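Local coordinates for protein pseudoperoxidase (Leishmania major, PDB 5VIA) that is a heme-binding pseudoperoxidase of the peroxidase family whose heme iron has two axial protein ligands, at residues 30-36 against 65-69; 38-42 against 274-278; 97-103 against 180-184; 154-158 against 266-270. All coordinates share one frame; numbering follows the deposited sequence. Where two conformers were deposited one is given.

Overall arrangement
The four contacts gather round one heme; contacts 1, 2 and 4 touch it directly, and L183 of contact 3 stays about 6 Å from it at the nearest side-chain atoms. Helix 33-49 is shared: its start serves contact 1 at a heme propionate, its next turn contact 2, where F42 lies over a pyrrole. Helix 263-279 likewise joins contact 2 to contact 4, whose centres are 11 Å apart. Contact 3 wedges among the others, I38 CD1 lying 3.8 Å from L183 CD1 and P103 CD 3.6 Å from W266 CH2. Contacts 1 and 4 do not touch; their centres are 21 Å apart, on opposite sides of the chain's centre.

Contact 1: 30-36 against 65-69; sequences RPDLAAT and GLDDV. With HEM (protoporphyrin IX containing Fe), chain B.
A salt-bridge network of R30, D32 and D68 ties the turn that leads into helix 33-49 to the first turn of helix 67-79. R30 NH2 donates to D68 OD2 at 2.8 Å, within the guanidinium plane but from above the carboxylate, the two flat groups standing 84° apart. The same guanidinium grips D32 side-on, NE to OD1 and NH2 to OD2, each oxygen using its syn lone pair. NH2 therefore serves both acids, and the two-point hold on D32 fixes the plane that D68 meets. Bends at chi2 and chi3 fold the R30 chain back to reach them, while L33 CD1 lies over one guanidinium face. Farther in, L33 CD2 packs on D68 CB at 3.6 Å. With chi1 at -41°, CG2 of T36 swings opposite the backbone N and packs on V69 CG2 at 3.5 Å and L66 CD2 at 3.8 Å. Its other branch goes to the heme: OG1 donates to propionate oxygen O1D at 2.7 Å. S169, H165 and E163 also hydrogen-bond the heme. The approach to helix 33-49 thus joins a salt-bridge network at the rim to a threonine at the propionate end of the heme pocket.

Contact 2: 38-42 against 274-278; sequences IRTAF and FTKMI. With HEM (protoporphyrin IX containing Fe), chain B.
The F42 ring has M277 SD at its edge, close to its plane, and lies nearly parallel to the porphyrin, one face over the pyrrole bearing methyl CMC. F42 CD1 is 3.5 Å from CMC and F42 CE2 3.5 Å from meso carbon CHC, while M277 SD touches F42 CB at 4.0 Å. The F274 ring takes I38 CG2 at its edge, 4.0 Å from CE2. M277 CE from its own helix rests over one face, offset toward the rim, and A41 CB comes to CZ obliquely at 3.8 Å. A41 is the small residue on which three larger ones converge: its CB also meets M277 CE at 3.9 Å and I278 CG2. M277 runs extended to SD and then bends at chi3 (67°), which tucks its methyl between A41 and vinyl carbon CBC of the heme, 3.6 Å from CE. Between helices 33-49 and 263-279 the packing here is entirely apolar; segments 38-42 and 274-278 cross at 58° with axes 10.6 Å apart. R39 points away from this interface, its guanidinium bound to the carbonyls of C60, V62 and R64, and C60 is an axial iron ligand. An arginine followed three residues later by an aromatic that lies over the porphyrin recalls the distal helix of heme peroxidases.

Contact 3: 97-103 against 180-184; sequences IKYLNGP and RYTLN
L100 points its side chain into segment 180-184, and its CD2 methyl meets the Y181 ring in the ring plane, 4.0 Å from CD1. That ring is also packed by its own neighbour: R180 CB lies over the centre of one face, and Y181 OH stands above the R180 guanidinium. R180 directs its polar end elsewhere, NH1 forming a salt bridge with OE2 of E163, a heme-binding residue. L183 points roughly at right angles to Y181. With CG anti to the backbone N (chi1 -155°), it extends into the core, where CD1 approaches I97 CG1 at 4.2 Å and its CB lies loosely beside L100 CB. The backbones join between these leucines: L183 N donates to L100 O at 2.9 Å. T182 CA adds a C-H...O contact to the same oxygen, at 3.4 Å. G102 CA gives a similar contact to L183 O, so the two backbones run close here. The approach occurs where helix 85-99 ends, in a Schellman motif with G102 N bonded to I97 O and N101, at positive phi, as the C-prime residue. At the rim a water accepts from N101 ND2 at 2.8 Å and is hydrogen-bonded to T182 OG1 at 2.9 Å, bridging the segments. The chemistry is thus layered: leucines and isoleucine fill the inner side, one direct backbone bond fixes the middle, and a water spans the polar side chains outside. It anchors a loop whose R180 reaches a heme-binding residue.

Contact 4: 154-158 against 266-270; sequences ALLAC and WREQF. With HEM (protoporphyrin IX containing Fe), chain B.
The carbonyl oxygen of A154, in helix 149-155, is met by two aromatic side chains of one helix. W266 NE1 donates to A154 O at 3.1 Å, arriving on a lone pair in the carbonyl plane, although the oxygen is tilted 16° from the indole plane. The F270 ring presents its edge to the same oxygen, with CD1 at 3.3 Å. A157 N adds a weak backbone bond from its own segment, so three groups of the two segments approach this oxygen: an indole N-H, a ring edge and a backbone amide. Both aromatics are placed alike: W266 and F270 each hold CG anti to the backbone N, with chi1 of 166° and 176°, and F270 CB lies over one face of the indole near its rim. A157 CB fits against the indole, 3.4 Å from CZ2. A154 CB nestles among the backbone and CB of Q269, the CBs being 3.7 Å apart. Farther along the F270 edge, C158 SG meets CE1 at 3.6 Å, a sulfur-aromatic contact in the ring plane, and the same sulfur touches heme CAC at 3.5 Å. L155 turns its CG to heme vinyl carbon CBC at 3.6 Å. Segment 154-158 therefore lies between the W266-F270 turn and the porphyrin, just before the axial ligand H159. Around it, Y259 of helix 250-261 meets W266 edge-to-face, Y188 of helix 186-194 also meets that indole, and P103, in the turn after helix 85-99, lies against W266 and F270.

Contact 1: 30-36 against 65-69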
# COMPACT_ATOMS: atom_id res chain seq x y z
N ARG A 30 14.13 -3.64 -11.83
CA ARG A 30 12.88 -2.89 -11.95
C ARG A 30 12.56 -2.22 -10.61
O ARG A 30 11.67 -2.68 -9.88
CB ARG A 30 11.72 -3.83 -12.33
CG ARG A 30 11.81 -4.43 -13.74
CD ARG A 30 11.47 -3.39 -14.81
NE ARG A 30 10.21 -2.71 -14.51
CZ ARG A 30 9.06 -2.91 -15.15
NH1 ARG A 30 8.98 -3.78 -16.15
NH2 ARG A 30 7.97 -2.24 -14.78
N PRO A 31 13.29 -1.14 -10.28
CA PRO A 31 13.17 -0.46 -8.99
C PRO A 31 11.77 0.07 -8.73
O PRO A 31 11.41 0.25 -7.57
CB PRO A 31 14.15 0.71 -9.11
CG PRO A 31 15.10 0.33 -10.17
CD PRO A 31 14.31 -0.50 -11.14
N ASP A 32 11.02 0.34 -9.79
CA ASP A 32 9.68 0.91 -9.66
C ASP A 32 8.68 -0.09 -9.12
O ASP A 32 7.65 0.29 -8.56
CB ASP A 32 9.20 1.45 -11.01
CG ASP A 32 9.17 0.38 -12.10
OD1 ASP A 32 10.26 -0.08 -12.54
OD2 ASP A 32 8.06 0.03 -12.55
N LEU A 33 8.97 -1.38 -9.29
CA LEU A 33 8.04 -2.44 -8.90
C LEU A 33 8.07 -2.76 -7.41
O LEU A 33 7.24 -3.52 -6.91
CB LEU A 33 8.29 -3.70 -9.72
CG LEU A 33 8.06 -3.51 -11.22
CD1 LEU A 33 8.17 -4.83 -11.97
CD2 LEU A 33 6.69 -2.88 -11.45
N ALA A 34 9.04 -2.20 -6.69
CA ALA A 34 9.07 -2.40 -5.25
C ALA A 34 7.87 -1.74 -4.60
O ALA A 34 7.14 -2.36 -3.81
CB ALA A 34 10.35 -1.87 -4.66
N ALA A 35 7.66 -0.47 -4.92
CA ALA A 35 6.49 0.20 -4.35
C ALA A 35 5.17 -0.39 -4.86
O ALA A 35 4.19 -0.50 -4.10
CB ALA A 35 6.56 1.70 -4.58
N THR A 36 5.12 -0.78 -6.12
CA THR A 36 3.90 -1.40 -6.64
C THR A 36 3.61 -2.73 -5.91
O THR A 36 2.44 -3.06 -5.65
CB THR A 36 3.95 -1.62 -8.15
OG1 THR A 36 4.54 -0.47 -8.79
CG2 THR A 36 2.53 -1.82 -8.68
N GLY A 65 -2.83 -1.63 -13.28
CA GLY A 65 -1.42 -1.34 -13.11
C GLY A 65 -0.63 -2.36 -12.31
O GLY A 65 0.34 -2.01 -11.65
N LEU A 66 -1.03 -3.63 -12.38
CA LEU A 66 -0.37 -4.66 -11.57
C LEU A 66 0.21 -5.78 -12.43
O LEU A 66 0.63 -6.81 -11.89
CB LEU A 66 -1.35 -5.25 -10.56
CG LEU A 66 -1.89 -4.32 -9.47
CD1 LEU A 66 -2.84 -5.08 -8.56
CD2 LEU A 66 -0.73 -3.73 -8.68
N ASP A 67 0.25 -5.57 -13.75
CA ASP A 67 0.75 -6.59 -14.69
C ASP A 67 2.22 -6.93 -14.44
O ASP A 67 2.60 -8.11 -14.46
CB ASP A 67 0.59 -6.13 -16.15
CG ASP A 67 -0.81 -6.37 -16.70
OD1 ASP A 67 -1.61 -7.06 -16.04
OD2 ASP A 67 -1.10 -5.88 -17.82
N ASP A 68 3.04 -5.91 -14.23
CA ASP A 68 4.47 -6.11 -14.06
C ASP A 68 4.74 -6.80 -12.71
O ASP A 68 5.57 -7.70 -12.62
CB ASP A 68 5.24 -4.79 -14.19
CG ASP A 68 5.33 -4.30 -15.64
OD1 ASP A 68 5.20 -5.12 -16.57
OD2 ASP A 68 5.55 -3.09 -15.85
N VAL A 69 4.00 -6.39 -11.67
CA VAL A 69 4.07 -7.08 -10.38
C VAL A 69 3.66 -8.54 -10.50
O VAL A 69 4.30 -9.41 -9.93
CB VAL A 69 3.18 -6.39 -9.32
CG1 VAL A 69 3.00 -7.29 -8.08
CG2 VAL A 69 3.80 -5.09 -8.92
CHA HEM B . -0.30 4.70 -4.64
CHB HEM B . -4.38 6.68 -2.86
CHC HEM B . -4.17 3.46 0.77
CHD HEM B . 0.28 2.01 -0.62
C1A HEM B . -1.45 5.43 -4.50
C2A HEM B . -1.98 6.32 -5.50
C3A HEM B . -3.10 6.87 -5.03
C4A HEM B . -3.33 6.35 -3.69
CMA HEM B . -4.01 7.88 -5.77
CAA HEM B . -1.37 6.55 -6.91
CBA HEM B . -1.77 5.28 -7.69
CGA HEM B . -1.26 5.28 -9.11
O1A HEM B . -1.66 6.18 -9.89
O2A HEM B . -0.49 4.35 -9.48
C1B HEM B . -4.72 5.97 -1.72
C2B HEM B . -5.86 6.19 -0.86
C3B HEM B . -5.83 5.30 0.14
C4B HEM B . -4.62 4.49 -0.03
CMB HEM B . -6.94 7.26 -1.10
CAB HEM B . -6.90 5.22 1.25
CBB HEM B . -7.19 4.08 1.90
C1C HEM B . -2.95 2.79 0.73
C2C HEM B . -2.47 1.79 1.68
C3C HEM B . -1.23 1.39 1.28
C4C HEM B . -0.91 2.13 0.07
CMC HEM B . -3.29 1.29 2.91
CAC HEM B . -0.23 0.35 1.84
CBC HEM B . -0.53 -0.49 2.84
C1D HEM B . 0.56 2.61 -1.83
C2D HEM B . 1.79 2.47 -2.57
C3D HEM B . 1.61 3.31 -3.82
C4D HEM B . 0.29 3.88 -3.71
CMD HEM B . 3.03 1.63 -2.17
CAD HEM B . 2.63 3.49 -4.98
CBD HEM B . 2.35 2.33 -5.94
CGD HEM B . 3.24 2.38 -7.16
O1D HEM B . 2.98 1.61 -8.13
O2D HEM B . 4.20 3.19 -7.15
NA HEM B . -2.29 5.47 -3.39
NB HEM B . -3.98 4.94 -1.18
NC HEM B . -1.96 2.98 -0.24
ND HEM B . -0.30 3.46 -2.53
FE HEM B . -2.18 4.20 -1.88

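Contact 2: 38-42 against 274-278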
# COMPACT_ATOMS: atom_id res chain seq x y z
N ILE A 38 4.32 -3.29 -2.84
CA ILE A 38 3.81 -2.89 -1.54
C ILE A 38 2.33 -2.54 -1.68
O ILE A 38 1.51 -2.98 -0.88
CB ILE A 38 4.57 -1.68 -0.96
CG1 ILE A 38 6.01 -2.07 -0.64
CG2 ILE A 38 3.85 -1.14 0.30
CD1 ILE A 38 6.87 -0.89 -0.25
N ARG A 39 2.00 -1.76 -2.71
CA ARG A 39 0.61 -1.42 -2.95
C ARG A 39 -0.24 -2.69 -3.09
O ARG A 39 -1.35 -2.76 -2.59
CB ARG A 39 0.43 -0.56 -4.21
CG ARG A 39 -1.05 -0.40 -4.55
CD ARG A 39 -1.35 0.73 -5.51
NE ARG A 39 -1.08 0.38 -6.88
CZ ARG A 39 -1.97 -0.16 -7.71
NH1 ARG A 39 -3.20 -0.43 -7.30
NH2 ARG A 39 -1.60 -0.43 -8.94
N THR A 40 0.32 -3.69 -3.77
CA THR A 40 -0.35 -4.97 -3.97
C THR A 40 -0.78 -5.65 -2.66
O THR A 40 -1.79 -6.33 -2.62
CB THR A 40 0.53 -5.90 -4.79
OG1 THR A 40 0.82 -5.26 -6.05
CG2 THR A 40 -0.18 -7.19 -5.08
N ALA A 41 -0.01 -5.47 -1.59
CA ALA A 41 -0.40 -6.07 -0.31
C ALA A 41 -1.70 -5.45 0.16
O ALA A 41 -2.55 -6.14 0.74
CB ALA A 41 0.68 -5.90 0.72
N PHE A 42 -1.84 -4.14 -0.07
CA PHE A 42 -3.07 -3.43 0.26
C PHE A 42 -4.22 -3.80 -0.68
O PHE A 42 -5.35 -4.04 -0.22
CB PHE A 42 -2.86 -1.90 0.30
CG PHE A 42 -4.15 -1.12 0.38
CD1 PHE A 42 -5.04 -1.32 1.43
CD2 PHE A 42 -4.46 -0.17 -0.59
CE1 PHE A 42 -6.23 -0.60 1.50
CE2 PHE A 42 -5.64 0.55 -0.52
CZ PHE A 42 -6.54 0.33 0.53
N PHE A 274 1.18 -3.30 9.28
CA PHE A 274 1.41 -4.00 8.01
C PHE A 274 1.23 -5.49 8.20
O PHE A 274 0.63 -6.17 7.37
CB PHE A 274 2.80 -3.67 7.44
CG PHE A 274 2.91 -3.90 5.96
CD1 PHE A 274 3.18 -5.17 5.47
CD2 PHE A 274 2.72 -2.86 5.06
CE1 PHE A 274 3.28 -5.40 4.09
CE2 PHE A 274 2.82 -3.09 3.67
CZ PHE A 274 3.09 -4.36 3.20
N THR A 275 1.73 -6.01 9.32
CA THR A 275 1.51 -7.41 9.64
C THR A 275 0.01 -7.77 9.76
O THR A 275 -0.43 -8.77 9.20
CB THR A 275 2.29 -7.80 10.92
OG1 THR A 275 3.68 -7.91 10.59
CG2 THR A 275 1.81 -9.15 11.47
N LYS A 276 -0.77 -6.98 10.50
CA LYS A 276 -2.22 -7.23 10.58
C LYS A 276 -2.85 -7.22 9.19
O LYS A 276 -3.70 -8.05 8.87
CB LYS A 276 -2.91 -6.16 11.44
CG LYS A 276 -2.76 -6.29 12.96
CD LYS A 276 -3.73 -5.29 13.63
CE LYS A 276 -3.77 -5.37 15.16
NZ LYS A 276 -4.63 -4.26 15.74
N MET A 277 -2.45 -6.26 8.37
CA MET A 277 -3.00 -6.17 7.03
C MET A 277 -2.74 -7.43 6.21
O MET A 277 -3.66 -7.96 5.59
CB MET A 277 -2.44 -4.96 6.28
CG MET A 277 -3.05 -4.80 4.90
SD MET A 277 -2.38 -3.40 3.99
CE MET A 277 -0.69 -3.95 3.75
N ILE A 278 -1.51 -7.92 6.22
CA ILE A 278 -1.18 -9.06 5.36
C ILE A 278 -1.65 -10.39 5.96
O ILE A 278 -1.60 -11.41 5.28
CB ILE A 278 0.32 -9.14 5.02
CG1 ILE A 278 1.18 -9.25 6.28
CG2 ILE A 278 0.73 -7.91 4.18
CD1 ILE A 278 2.65 -9.49 6.00
CHA HEM B . -0.30 4.70 -4.64
CHB HEM B . -4.38 6.68 -2.86
CHC HEM B . -4.17 3.46 0.77
CHD HEM B . 0.28 2.01 -0.62
C1A HEM B . -1.45 5.43 -4.50
C2A HEM B . -1.98 6.32 -5.50
C3A HEM B . -3.10 6.87 -5.03
C4A HEM B . -3.33 6.35 -3.69
CMA HEM B . -4.01 7.88 -5.77
CAA HEM B . -1.37 6.55 -6.91
CBA HEM B . -1.77 5.28 -7.69
CGA HEM B . -1.26 5.28 -9.11
O1A HEM B . -1.66 6.18 -9.89
O2A HEM B . -0.49 4.35 -9.48
C1B HEM B . -4.72 5.97 -1.72
C2B HEM B . -5.86 6.19 -0.86
C3B HEM B . -5.83 5.30 0.14
C4B HEM B . -4.62 4.49 -0.03
CMB HEM B . -6.94 7.26 -1.10
CAB HEM B . -6.90 5.22 1.25
CBB HEM B . -7.19 4.08 1.90
C1C HEM B . -2.95 2.79 0.73
C2C HEM B . -2.47 1.79 1.68
C3C HEM B . -1.23 1.39 1.28
C4C HEM B . -0.91 2.13 0.07
CMC HEM B . -3.29 1.29 2.91
CAC HEM B . -0.23 0.35 1.84
CBC HEM B . -0.53 -0.49 2.84
C1D HEM B . 0.56 2.61 -1.83
C2D HEM B . 1.79 2.47 -2.57
C3D HEM B . 1.61 3.31 -3.82
C4D HEM B . 0.29 3.88 -3.71
CMD HEM B . 3.03 1.63 -2.17
CAD HEM B . 2.63 3.49 -4.98
CBD HEM B . 2.35 2.33 -5.94
CGD HEM B . 3.24 2.38 -7.16
O1D HEM B . 2.98 1.61 -8.13
O2D HEM B . 4.20 3.19 -7.15
NA HEM B . -2.29 5.47 -3.39
NB HEM B . -3.98 4.94 -1.18
NC HEM B . -1.96 2.98 -0.24
ND HEM B . -0.30 3.46 -2.53
FE HEM B . -2.18 4.20 -1.88

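Contact 3: 97-103 against 180-184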
# COMPACT_ATOMS: atom_id res chain seq x y z
N ILE A 97 9.38 -3.26 0.91
CA ILE A 97 9.73 -2.39 2.03
C ILE A 97 11.24 -2.40 2.25
O ILE A 97 11.87 -1.33 2.40
CB ILE A 97 9.03 -2.83 3.33
CG1 ILE A 97 7.51 -2.76 3.17
CG2 ILE A 97 9.46 -1.96 4.50
CD1 ILE A 97 6.75 -3.45 4.29
N LYS A 98 11.83 -3.59 2.30
CA LYS A 98 13.27 -3.75 2.45
C LYS A 98 14.03 -3.00 1.36
O LYS A 98 15.01 -2.28 1.63
CB LYS A 98 13.65 -5.23 2.38
CG LYS A 98 15.12 -5.54 2.57
CD LYS A 98 15.37 -7.05 2.48
CE LYS A 98 16.77 -7.44 2.96
NZ LYS A 98 17.86 -6.98 2.08
N TYR A 99 13.58 -3.18 0.12
CA TYR A 99 14.27 -2.56 -1.01
C TYR A 99 14.21 -1.04 -0.88
O TYR A 99 15.16 -0.34 -1.20
CB TYR A 99 13.68 -3.02 -2.35
CG TYR A 99 14.30 -2.30 -3.55
CD1 TYR A 99 15.53 -2.69 -4.06
CD2 TYR A 99 13.66 -1.22 -4.14
CE1 TYR A 99 16.10 -2.04 -5.13
CE2 TYR A 99 14.22 -0.55 -5.21
CZ TYR A 99 15.44 -0.96 -5.70
OH TYR A 99 15.99 -0.29 -6.76
N LEU A 100 13.09 -0.53 -0.37
CA LEU A 100 12.90 0.91 -0.24
C LEU A 100 13.33 1.45 1.13
O LEU A 100 12.83 2.50 1.57
CB LEU A 100 11.46 1.28 -0.56
CG LEU A 100 11.04 0.94 -1.99
CD1 LEU A 100 9.56 1.18 -2.18
CD2 LEU A 100 11.86 1.76 -3.00
N ASN A 101 14.26 0.76 1.78
CA ASN A 101 14.86 1.23 3.04
C ASN A 101 13.82 1.45 4.14
O ASN A 101 14.00 2.31 5.00
CB ASN A 101 15.67 2.51 2.81
CG ASN A 101 16.84 2.64 3.77
OD1 ASN A 101 17.22 1.67 4.44
ND2 ASN A 101 17.44 3.84 3.83
N GLY A 102 12.74 0.68 4.10
CA GLY A 102 11.67 0.82 5.08
C GLY A 102 11.85 -0.09 6.27
O GLY A 102 12.76 -0.93 6.30
N PRO A 103 11.00 0.08 7.29
CA PRO A 103 11.09 -0.80 8.46
C PRO A 103 10.35 -2.10 8.17
O PRO A 103 9.13 -2.09 8.01
CB PRO A 103 10.37 -0.00 9.56
CG PRO A 103 9.41 0.88 8.83
CD PRO A 103 10.07 1.21 7.50
N ARG A 180 10.43 9.02 -4.11
CA ARG A 180 9.94 7.71 -4.53
C ARG A 180 10.58 6.51 -3.85
O ARG A 180 10.00 5.43 -3.83
CB ARG A 180 10.16 7.56 -6.04
CG ARG A 180 9.40 8.56 -6.87
CD ARG A 180 9.58 8.29 -8.34
NE ARG A 180 10.91 8.65 -8.79
CZ ARG A 180 11.35 8.41 -10.02
NH1 ARG A 180 10.55 7.80 -10.89
NH2 ARG A 180 12.58 8.76 -10.37
N TYR A 181 11.78 6.67 -3.31
CA TYR A 181 12.58 5.49 -2.97
C TYR A 181 12.93 5.24 -1.50
O TYR A 181 13.64 4.28 -1.22
CB TYR A 181 13.85 5.45 -3.83
CG TYR A 181 13.56 5.38 -5.32
CD1 TYR A 181 12.85 4.31 -5.86
CD2 TYR A 181 14.00 6.38 -6.18
CE1 TYR A 181 12.59 4.24 -7.23
CE2 TYR A 181 13.75 6.31 -7.53
CZ TYR A 181 13.03 5.24 -8.05
OH TYR A 181 12.78 5.19 -9.41
N THR A 182 12.40 6.05 -0.58
CA THR A 182 12.63 5.80 0.86
C THR A 182 11.31 5.75 1.63
O THR A 182 10.58 6.76 1.69
CB THR A 182 13.56 6.85 1.49
OG1 THR A 182 14.78 6.90 0.74
CG2 THR A 182 13.90 6.49 2.91
N LEU A 183 10.99 4.60 2.21
CA LEU A 183 9.73 4.47 2.95
C LEU A 183 9.98 4.85 4.40
O LEU A 183 10.43 4.02 5.21
CB LEU A 183 9.14 3.06 2.83
CG LEU A 183 7.63 2.89 3.02
CD1 LEU A 183 7.18 1.45 2.75
CD2 LEU A 183 7.16 3.32 4.41
N ASN A 184 9.71 6.10 4.73
CA ASN A 184 9.84 6.58 6.10
C ASN A 184 8.71 7.54 6.46
O ASN A 184 7.70 7.61 5.75
CB ASN A 184 11.21 7.22 6.34
CG ASN A 184 11.44 8.44 5.48
OD1 ASN A 184 10.51 9.00 4.89
ND2 ASN A 184 12.70 8.87 5.40
O HOH W 1 17.18 5.68 1.77

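Contact 4: 154-158 against 266-270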
# COMPACT_ATOMS: atom_id res chain seq x y z
N ALA A 154 -0.35 4.95 10.54
CA ALA A 154 1.00 4.47 10.29
C ALA A 154 1.14 3.84 8.91
O ALA A 154 2.21 3.91 8.27
CB ALA A 154 1.40 3.46 11.38
N LEU A 155 0.07 3.21 8.44
CA LEU A 155 0.11 2.48 7.18
C LEU A 155 0.23 3.43 6.01
O LEU A 155 0.76 3.07 4.96
CB LEU A 155 -1.16 1.63 7.06
CG LEU A 155 -1.18 0.31 6.31
CD1 LEU A 155 0.11 -0.54 6.47
CD2 LEU A 155 -2.40 -0.46 6.81
N LEU A 156 -0.28 4.65 6.18
CA LEU A 156 -0.30 5.59 5.05
C LEU A 156 1.07 6.13 4.66
O LEU A 156 1.22 6.74 3.59
CB LEU A 156 -1.33 6.70 5.28
CG LEU A 156 -2.79 6.23 5.10
CD1 LEU A 156 -3.76 7.31 5.50
CD2 LEU A 156 -3.06 5.82 3.66
N ALA A 157 2.09 5.89 5.48
CA ALA A 157 3.46 6.27 5.11
C ALA A 157 3.98 5.48 3.92
O ALA A 157 5.07 5.79 3.41
CB ALA A 157 4.40 6.14 6.27
N CYS A 158 3.24 4.45 3.49
CA CYS A 158 3.58 3.80 2.22
C CYS A 158 3.48 4.80 1.07
O CYS A 158 4.05 4.59 0.02
CB CYS A 158 2.69 2.60 1.92
SG CYS A 158 3.00 1.18 3.01
N TRP A 266 6.65 5.67 14.96
CA TRP A 266 6.03 5.35 13.68
C TRP A 266 6.44 3.97 13.17
O TRP A 266 5.59 3.20 12.72
CB TRP A 266 6.30 6.41 12.60
CG TRP A 266 5.93 5.86 11.24
CD1 TRP A 266 4.67 5.73 10.72
CD2 TRP A 266 6.83 5.30 10.27
NE1 TRP A 266 4.74 5.15 9.47
CE2 TRP A 266 6.05 4.88 9.18
CE3 TRP A 266 8.22 5.14 10.22
CZ2 TRP A 266 6.61 4.29 8.05
CZ3 TRP A 266 8.78 4.57 9.09
CH2 TRP A 266 7.98 4.15 8.02
N ARG A 267 7.73 3.65 13.24
CA ARG A 267 8.20 2.34 12.75
C ARG A 267 7.52 1.17 13.47
O ARG A 267 7.18 0.15 12.86
CB ARG A 267 9.72 2.21 12.88
CG ARG A 267 10.50 3.03 11.85
CD ARG A 267 11.96 2.60 11.79
NE ARG A 267 12.67 2.85 13.03
CZ ARG A 267 13.52 3.86 13.22
NH1 ARG A 267 13.75 4.72 12.23
NH2 ARG A 267 14.13 4.02 14.39
N GLU A 268 7.32 1.33 14.77
CA GLU A 268 6.67 0.28 15.56
C GLU A 268 5.24 0.06 15.09
O GLU A 268 4.82 -1.07 14.82
CB GLU A 268 6.67 0.67 17.04
CG GLU A 268 5.92 -0.31 17.91
CD GLU A 268 5.74 0.21 19.32
OE1 GLU A 268 6.38 -0.35 20.24
OE2 GLU A 268 4.95 1.17 19.51
N GLN A 269 4.49 1.16 14.98
CA GLN A 269 3.09 1.10 14.57
C GLN A 269 2.93 0.63 13.12
O GLN A 269 1.99 -0.09 12.78
CB GLN A 269 2.45 2.48 14.78
CG GLN A 269 2.44 2.90 16.25
CD GLN A 269 1.57 1.98 17.09
OE1 GLN A 269 0.48 1.59 16.66
NE2 GLN A 269 2.05 1.61 18.29
N PHE A 270 3.87 1.03 12.27
CA PHE A 270 3.84 0.64 10.86
C PHE A 270 3.94 -0.87 10.73
O PHE A 270 3.16 -1.49 10.01
CB PHE A 270 5.01 1.30 10.09
CG PHE A 270 5.10 0.85 8.66
CD1 PHE A 270 4.30 1.43 7.69
CD2 PHE A 270 5.98 -0.16 8.28
CE1 PHE A 270 4.37 1.02 6.36
CE2 PHE A 270 6.06 -0.58 6.95
CZ PHE A 270 5.26 0.02 5.99
CHA HEM B . -0.30 4.70 -4.64
CHB HEM B . -4.38 6.68 -2.86
CHC HEM B . -4.17 3.46 0.77
CHD HEM B . 0.28 2.01 -0.62
C1A HEM B . -1.45 5.43 -4.50
C2A HEM B . -1.98 6.32 -5.50
C3A HEM B . -3.10 6.87 -5.03
C4A HEM B . -3.33 6.35 -3.69
CMA HEM B . -4.01 7.88 -5.77
CAA HEM B . -1.37 6.55 -6.91
CBA HEM B . -1.77 5.28 -7.69
CGA HEM B . -1.26 5.28 -9.11
O1A HEM B . -1.66 6.18 -9.89
O2A HEM B . -0.49 4.35 -9.48
C1B HEM B . -4.72 5.97 -1.72
C2B HEM B . -5.86 6.19 -0.86
C3B HEM B . -5.83 5.30 0.14
C4B HEM B . -4.62 4.49 -0.03
CMB HEM B . -6.94 7.26 -1.10
CAB HEM B . -6.90 5.22 1.25
CBB HEM B . -7.19 4.08 1.90
C1C HEM B . -2.95 2.79 0.73
C2C HEM B . -2.47 1.79 1.68
C3C HEM B . -1.23 1.39 1.28
C4C HEM B . -0.91 2.13 0.07
CMC HEM B . -3.29 1.29 2.91
CAC HEM B . -0.23 0.35 1.84
CBC HEM B . -0.53 -0.49 2.84
C1D HEM B . 0.56 2.61 -1.83
C2D HEM B . 1.79 2.47 -2.57
C3D HEM B . 1.61 3.31 -3.82
C4D HEM B . 0.29 3.88 -3.71
CMD HEM B . 3.03 1.63 -2.17
CAD HEM B . 2.63 3.49 -4.98
CBD HEM B . 2.35 2.33 -5.94
CGD HEM B . 3.24 2.38 -7.16
O1D HEM B . 2.98 1.61 -8.13
O2D HEM B . 4.20 3.19 -7.15
NA HEM B . -2.29 5.47 -3.39
NB HEM B . -3.98 4.94 -1.18
NC HEM B . -1.96 2.98 -0.24
ND HEM B . -0.30 3.46 -2.53
FE HEM B . -2.18 4.20 -1.88